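Local structure of tRNA dimethylallyltransferase (Bacillus halodurans C-125, 2QGN) at residues K25-E30 against L94-G99; V193-T198 against T285-T290. The protein probably transfers a dimethylallyl group from dimethylallyl diphosphate onto adenosine 37 of tRNAs that read codons beginning with uridine. All blocks are in the same frame, centred on the assembly; numbering follows the deposited sequence.

Contact 1: K25-E30 against L94-G99; sequences KRLNGE and LPFLVG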
loop_
_atom_site.group_PDB
_atom_site.type_symbol
_atom_site.label_atom_id
_atom_site.label_comp_id
_atom_site.label_asym_id
_atom_site.label_seq_id
_atom_site.Cartn_x
_atom_site.Cartn_y
_atom_site.Cartn_z
ATOM N N LYS A 25 16.643 -4.435 1.496
ATOM C CA LYS A 25 18.010 -4.765 1.078
ATOM C C LYS A 25 19.012 -4.483 2.194
ATOM O O LYS A 25 20.076 -5.099 2.257
ATOM C CB LYS A 25 18.386 -3.975 -0.179
ATOM C CG LYS A 25 17.387 -4.131 -1.310
ATOM C CD LYS A 25 17.635 -3.131 -2.433
ATOM C CE LYS A 25 18.930 -3.423 -3.179
ATOM N NZ LYS A 25 18.925 -4.776 -3.818
ATOM N N ARG A 26 18.664 -3.557 3.078
ATOM C CA ARG A 26 19.520 -3.228 4.201
ATOM C C ARG A 26 19.238 -4.101 5.436
ATOM O O ARG A 26 20.100 -4.232 6.295
ATOM C CB ARG A 26 19.362 -1.749 4.567
ATOM C CG ARG A 26 20.176 -0.806 3.710
ATOM C CD ARG A 26 19.448 0.492 3.455
ATOM N NE ARG A 26 20.352 1.493 2.901
ATOM C CZ ARG A 26 21.234 2.185 3.619
ATOM N NH1 ARG A 26 22.027 3.074 3.017
ATOM N NH2 ARG A 26 21.311 2.006 4.939
ATOM N N LEU A 27 18.053 -4.706 5.535
ATOM C CA LEU A 27 17.746 -5.520 6.712
ATOM C C LEU A 27 17.293 -6.935 6.428
ATOM O O LEU A 27 16.542 -7.517 7.207
ATOM C CB LEU A 27 16.690 -4.836 7.584
ATOM C CG LEU A 27 17.075 -3.510 8.236
ATOM C CD1 LEU A 27 15.842 -2.835 8.774
ATOM C CD2 LEU A 27 18.086 -3.754 9.336
ATOM N N ASN A 28 17.759 -7.488 5.316
ATOM C CA ASN A 28 17.414 -8.848 4.926
ATOM C C ASN A 28 15.934 -9.146 5.144
ATOM O O ASN A 28 15.573 -10.015 5.938
ATOM C CB ASN A 28 18.236 -9.839 5.729
ATOM C CG ASN A 28 18.117 -11.237 5.191
ATOM O OD1 ASN A 28 18.026 -12.214 5.954
ATOM N ND2 ASN A 28 18.111 -11.351 3.866
ATOM N N GLY A 29 15.076 -8.427 4.429
ATOM C CA GLY A 29 13.652 -8.642 4.592
ATOM C C GLY A 29 12.883 -8.904 3.315
ATOM O O GLY A 29 13.383 -8.685 2.204
ATOM N N GLU A 30 11.656 -9.389 3.504
ATOM C CA GLU A 30 10.721 -9.707 2.426
ATOM C C GLU A 30 9.483 -8.833 2.623
ATOM O O GLU A 30 9.070 -8.569 3.752
ATOM C CB GLU A 30 10.322 -11.195 2.462
ATOM C CG GLU A 30 11.459 -12.180 2.151
ATOM C CD GLU A 30 10.986 -13.631 1.965
ATOM O OE1 GLU A 30 10.059 -13.877 1.157
ATOM O OE2 GLU A 30 11.549 -14.538 2.618
ATOM N N LEU A 94 13.387 -10.607 7.710
ATOM C CA LEU A 94 12.547 -9.729 8.517
ATOM C C LEU A 94 11.319 -9.360 7.684
ATOM O O LEU A 94 11.433 -8.712 6.649
ATOM C CB LEU A 94 13.330 -8.470 8.849
ATOM C CG LEU A 94 12.586 -7.348 9.547
ATOM C CD1 LEU A 94 11.984 -7.856 10.866
ATOM C CD2 LEU A 94 13.553 -6.203 9.800
ATOM N N PRO A 95 10.124 -9.778 8.117
ATOM C CA PRO A 95 8.910 -9.458 7.360
ATOM C C PRO A 95 8.587 -7.966 7.411
ATOM O O PRO A 95 8.705 -7.325 8.454
ATOM C CB PRO A 95 7.846 -10.321 8.035
ATOM C CG PRO A 95 8.313 -10.354 9.456
ATOM C CD PRO A 95 9.807 -10.574 9.313
ATOM N N PHE A 96 8.190 -7.429 6.266
ATOM C CA PHE A 96 7.856 -6.018 6.109
ATOM C C PHE A 96 6.423 -5.843 5.598
ATOM O O PHE A 96 6.157 -6.124 4.425
ATOM C CB PHE A 96 8.781 -5.387 5.073
ATOM C CG PHE A 96 10.052 -4.826 5.630
ATOM C CD1 PHE A 96 10.193 -3.448 5.805
ATOM C CD2 PHE A 96 11.126 -5.663 5.940
ATOM C CE1 PHE A 96 11.382 -2.914 6.272
ATOM C CE2 PHE A 96 12.321 -5.137 6.409
ATOM C CZ PHE A 96 12.456 -3.762 6.575
ATOM N N LEU A 97 5.508 -5.371 6.449
ATOM C CA LEU A 97 4.118 -5.140 6.027
ATOM C C LEU A 97 4.108 -3.778 5.350
ATOM O O LEU A 97 4.306 -2.766 6.018
ATOM C CB LEU A 97 3.176 -5.081 7.230
ATOM C CG LEU A 97 1.747 -5.637 7.050
ATOM C CD1 LEU A 97 0.817 -4.954 8.045
ATOM C CD2 LEU A 97 1.251 -5.405 5.654
ATOM N N VAL A 98 3.870 -3.722 4.045
ATOM C CA VAL A 98 3.904 -2.421 3.378
ATOM C C VAL A 98 2.560 -1.884 2.887
ATOM O O VAL A 98 1.916 -2.474 2.024
ATOM C CB VAL A 98 4.914 -2.446 2.197
ATOM C CG1 VAL A 98 5.071 -1.065 1.619
ATOM C CG2 VAL A 98 6.266 -2.962 2.686
ATOM N N GLY A 99 2.147 -0.752 3.450
ATOM C CA GLY A 99 0.892 -0.137 3.054
ATOM C C GLY A 99 -0.387 -0.824 3.512
ATOM O O GLY A 99 -0.367 -1.644 4.431
#

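Contact 2: V193-T198 against T285-T290; sequences VMIGLT and TWFDMT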
loop_
_atom_site.group_PDB
_atom_site.type_symbol
_atom_site.label_atom_id
_atom_site.label_comp_id
_atom_site.label_asym_id
_atom_site.label_seq_id
_atom_site.Cartn_x
_atom_site.Cartn_y
_atom_site.Cartn_z
ATOM N N VAL A 193 7.521 -2.400 14.476
ATOM C CA VAL A 193 8.168 -1.109 14.374
ATOM C C VAL A 193 7.420 -0.278 13.336
ATOM O O VAL A 193 7.894 -0.110 12.217
ATOM C CB VAL A 193 9.624 -1.237 13.927
ATOM C CG1 VAL A 193 10.250 0.141 13.881
ATOM C CG2 VAL A 193 10.398 -2.150 14.877
HETATM N N MSE A 194 6.252 0.235 13.712
HETATM C CA MSE A 194 5.424 1.038 12.814
HETATM C C MSE A 194 6.016 2.389 12.435
HETATM O O MSE A 194 6.210 3.262 13.287
HETATM C CB MSE A 194 4.055 1.294 13.438
HETATM C CG MSE A 194 3.092 0.127 13.429
HETATM SE SE MSE A 194 1.386 0.673 12.656
HETATM C CE MSE A 194 1.072 -0.850 11.519
ATOM N N ILE A 195 6.287 2.573 11.152
ATOM C CA ILE A 195 6.819 3.839 10.694
ATOM C C ILE A 195 5.841 4.465 9.706
ATOM O O ILE A 195 5.227 3.778 8.882
ATOM C CB ILE A 195 8.189 3.651 10.038
ATOM C CG1 ILE A 195 8.076 2.712 8.850
ATOM C CG2 ILE A 195 9.158 3.041 11.050
ATOM C CD1 ILE A 195 9.394 2.218 8.378
ATOM N N GLY A 196 5.694 5.774 9.801
ATOM C CA GLY A 196 4.788 6.470 8.918
ATOM C C GLY A 196 5.538 7.418 8.028
ATOM O O GLY A 196 6.490 8.083 8.458
ATOM N N LEU A 197 5.106 7.480 6.777
ATOM C CA LEU A 197 5.739 8.359 5.809
ATOM C C LEU A 197 4.809 9.507 5.456
ATOM O O LEU A 197 3.744 9.287 4.892
ATOM C CB LEU A 197 6.100 7.561 4.556
ATOM C CG LEU A 197 7.042 6.374 4.810
ATOM C CD1 LEU A 197 7.554 5.838 3.462
ATOM C CD2 LEU A 197 8.211 6.811 5.683
ATOM N N THR A 198 5.202 10.724 5.811
ATOM C CA THR A 198 4.400 11.906 5.502
ATOM C C THR A 198 5.124 12.822 4.549
ATOM O O THR A 198 6.306 12.640 4.258
ATOM C CB THR A 198 4.071 12.776 6.727
ATOM O OG1 THR A 198 5.242 12.919 7.539
ATOM C CG2 THR A 198 2.931 12.200 7.500
ATOM N N THR A 285 5.996 6.054 14.410
ATOM C CA THR A 285 7.076 7.018 14.265
ATOM C C THR A 285 6.958 7.635 12.898
ATOM O O THR A 285 6.852 6.921 11.912
ATOM C CB THR A 285 8.436 6.356 14.367
ATOM O OG1 THR A 285 8.435 5.439 15.467
ATOM C CG2 THR A 285 9.506 7.421 14.584
ATOM N N TRP A 286 6.985 8.958 12.834
ATOM C CA TRP A 286 6.859 9.636 11.559
ATOM C C TRP A 286 8.142 10.235 10.975
ATOM O O TRP A 286 8.963 10.805 11.687
ATOM C CB TRP A 286 5.784 10.737 11.657
ATOM C CG TRP A 286 4.368 10.209 11.884
ATOM C CD1 TRP A 286 3.765 9.959 13.084
ATOM C CD2 TRP A 286 3.430 9.793 10.876
ATOM N NE1 TRP A 286 2.518 9.413 12.886
ATOM C CE2 TRP A 286 2.286 9.302 11.541
ATOM C CE3 TRP A 286 3.449 9.786 9.477
ATOM C CZ2 TRP A 286 1.171 8.811 10.857
ATOM C CZ3 TRP A 286 2.337 9.294 8.796
ATOM C CH2 TRP A 286 1.216 8.816 9.489
ATOM N N PHE A 287 8.297 10.084 9.665
ATOM C CA PHE A 287 9.423 10.649 8.929
ATOM C C PHE A 287 8.764 11.266 7.706
ATOM O O PHE A 287 7.991 10.596 7.016
ATOM C CB PHE A 287 10.398 9.568 8.464
ATOM C CG PHE A 287 10.950 8.735 9.573
ATOM C CD1 PHE A 287 10.377 7.516 9.889
ATOM C CD2 PHE A 287 12.033 9.178 10.317
ATOM C CE1 PHE A 287 10.875 6.752 10.932
ATOM C CE2 PHE A 287 12.531 8.422 11.359
ATOM C CZ PHE A 287 11.951 7.209 11.666
ATOM N N ASP A 288 9.037 12.540 7.441
ATOM C CA ASP A 288 8.426 13.146 6.274
ATOM C C ASP A 288 9.477 13.305 5.206
ATOM O O ASP A 288 10.508 13.961 5.381
ATOM C CB ASP A 288 7.747 14.477 6.599
ATOM C CG ASP A 288 8.715 15.601 6.748
ATOM O OD1 ASP A 288 9.617 15.483 7.608
ATOM O OD2 ASP A 288 8.563 16.601 6.007
HETATM N N MSE A 289 9.208 12.648 4.091
HETATM C CA MSE A 289 10.119 12.639 2.973
HETATM C C MSE A 289 10.158 14.003 2.294
HETATM O O MSE A 289 11.107 14.763 2.479
HETATM C CB MSE A 289 9.668 11.509 2.071
HETATM C CG MSE A 289 9.268 10.291 2.952
HETATM SE SE MSE A 289 10.696 9.735 4.187
HETATM C CE MSE A 289 11.904 8.977 2.891
ATOM N N THR A 290 9.131 14.319 1.523
ATOM C CA THR A 290 9.037 15.613 0.862
ATOM C C THR A 290 10.373 16.242 0.429
ATOM O O THR A 290 11.076 16.878 1.216
ATOM C CB THR A 290 8.237 16.589 1.765
ATOM O OG1 THR A 290 8.559 17.943 1.426
ATOM C CG2 THR A 290 8.526 16.318 3.236
#

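Contact 1: K25-E30 against L94-G99
L27, of helix 16-27, lies side by side with L94, its CB 4.1 Å from L94 CD2. With its CG anti to its own carbonyl carbon (chi1 -65°), L27 also brings CD1 to the edge of the F96 ring, 4.1 Å from CZ, and the two side chains cross at about a right angle. N28 then leaves the helix with positive phi and turns the chain into strand 29-33; its O accepts a hydrogen bond from L94 N (2.9 Å). G29 pairs with L94 in parallel register and, lacking a side chain, sets its CA 4.1 Å from F96 CD2, obliquely to the ring. E30 completes the pairing with both N and O, which face the same neighbour. E30 N donates to L94 O at 3.2 Å. E30 O accepts from F96 N at 2.9 Å. The E30 carboxylate forms a salt bridge with R93. The helix-turn-strand link is thus fastened to the start of a neighbouring parallel strand, as in P-loop folds. Helix 294-312 packs on L27 and L94, helix 74-91 covers E30 and P95, and strand 4-9 continues the sheet beyond 94-98.

Contact 2: V193-T198 against T285-T290
G196 CA lies over one face of W286, 4.0 Å from the centroid of the six-membered ring, in a CH-pi contact that a bare glycine makes possible. W286 has its CG anti to the carbonyl carbon (chi1 -66°), which carries the indole back across the neighbouring strand. The backbones beneath form a parallel ladder: G196 N donates to T285 O at 2.7 Å, G196 O receives F287 N, and T198 N bonds to F287 O. On the face bearing I195, L197 and F287, the contact is buried but less intimate. I195 CG2 touches the edge of the F287 ring at CE1 (4.1 Å), and L197 CD2 lies 4.1 Å from SE of M289, a selenomethionine. The solvent side lies at D288, an exposed residue whose CB rather than its carboxylate lies near T198 OG1; M289 N bonds to T198 O (2.9 Å), closing the T198-D288 bridge. Strand 285-288 forms one edge of the sheet, while 191-198 is hydrogen-bonded on its other side to strand 4-9. Helix 256-280 flanks T198 and W286, R279 making a cation-pi contact with the indole, and helix 294-312 packs against I195, T285 and F287.

Two separate pairings illustrate how one parallel sheet is paired on both sides of the strand that leads into the P-loop. Strand 4-9 runs between them, bonded to 94-98 of contact 1 and to 191-198 of contact 2, and leads into the predicted ATP-binding residues G10 to T17. The contact centres are 15 Å apart and their nearest atoms about 5 Å, without touching. Helix 294-312 packs against both, and helix 16-27 touches contact 2 near its start, through K16 and T19, and brings L27 to contact 1. Contact 2 is nearer the site: the L197 side chain is about 4 Å from that of V14, whereas that of F96 is about 10 Å from that of K16, V14 and K16 being probable substrate-binding residues.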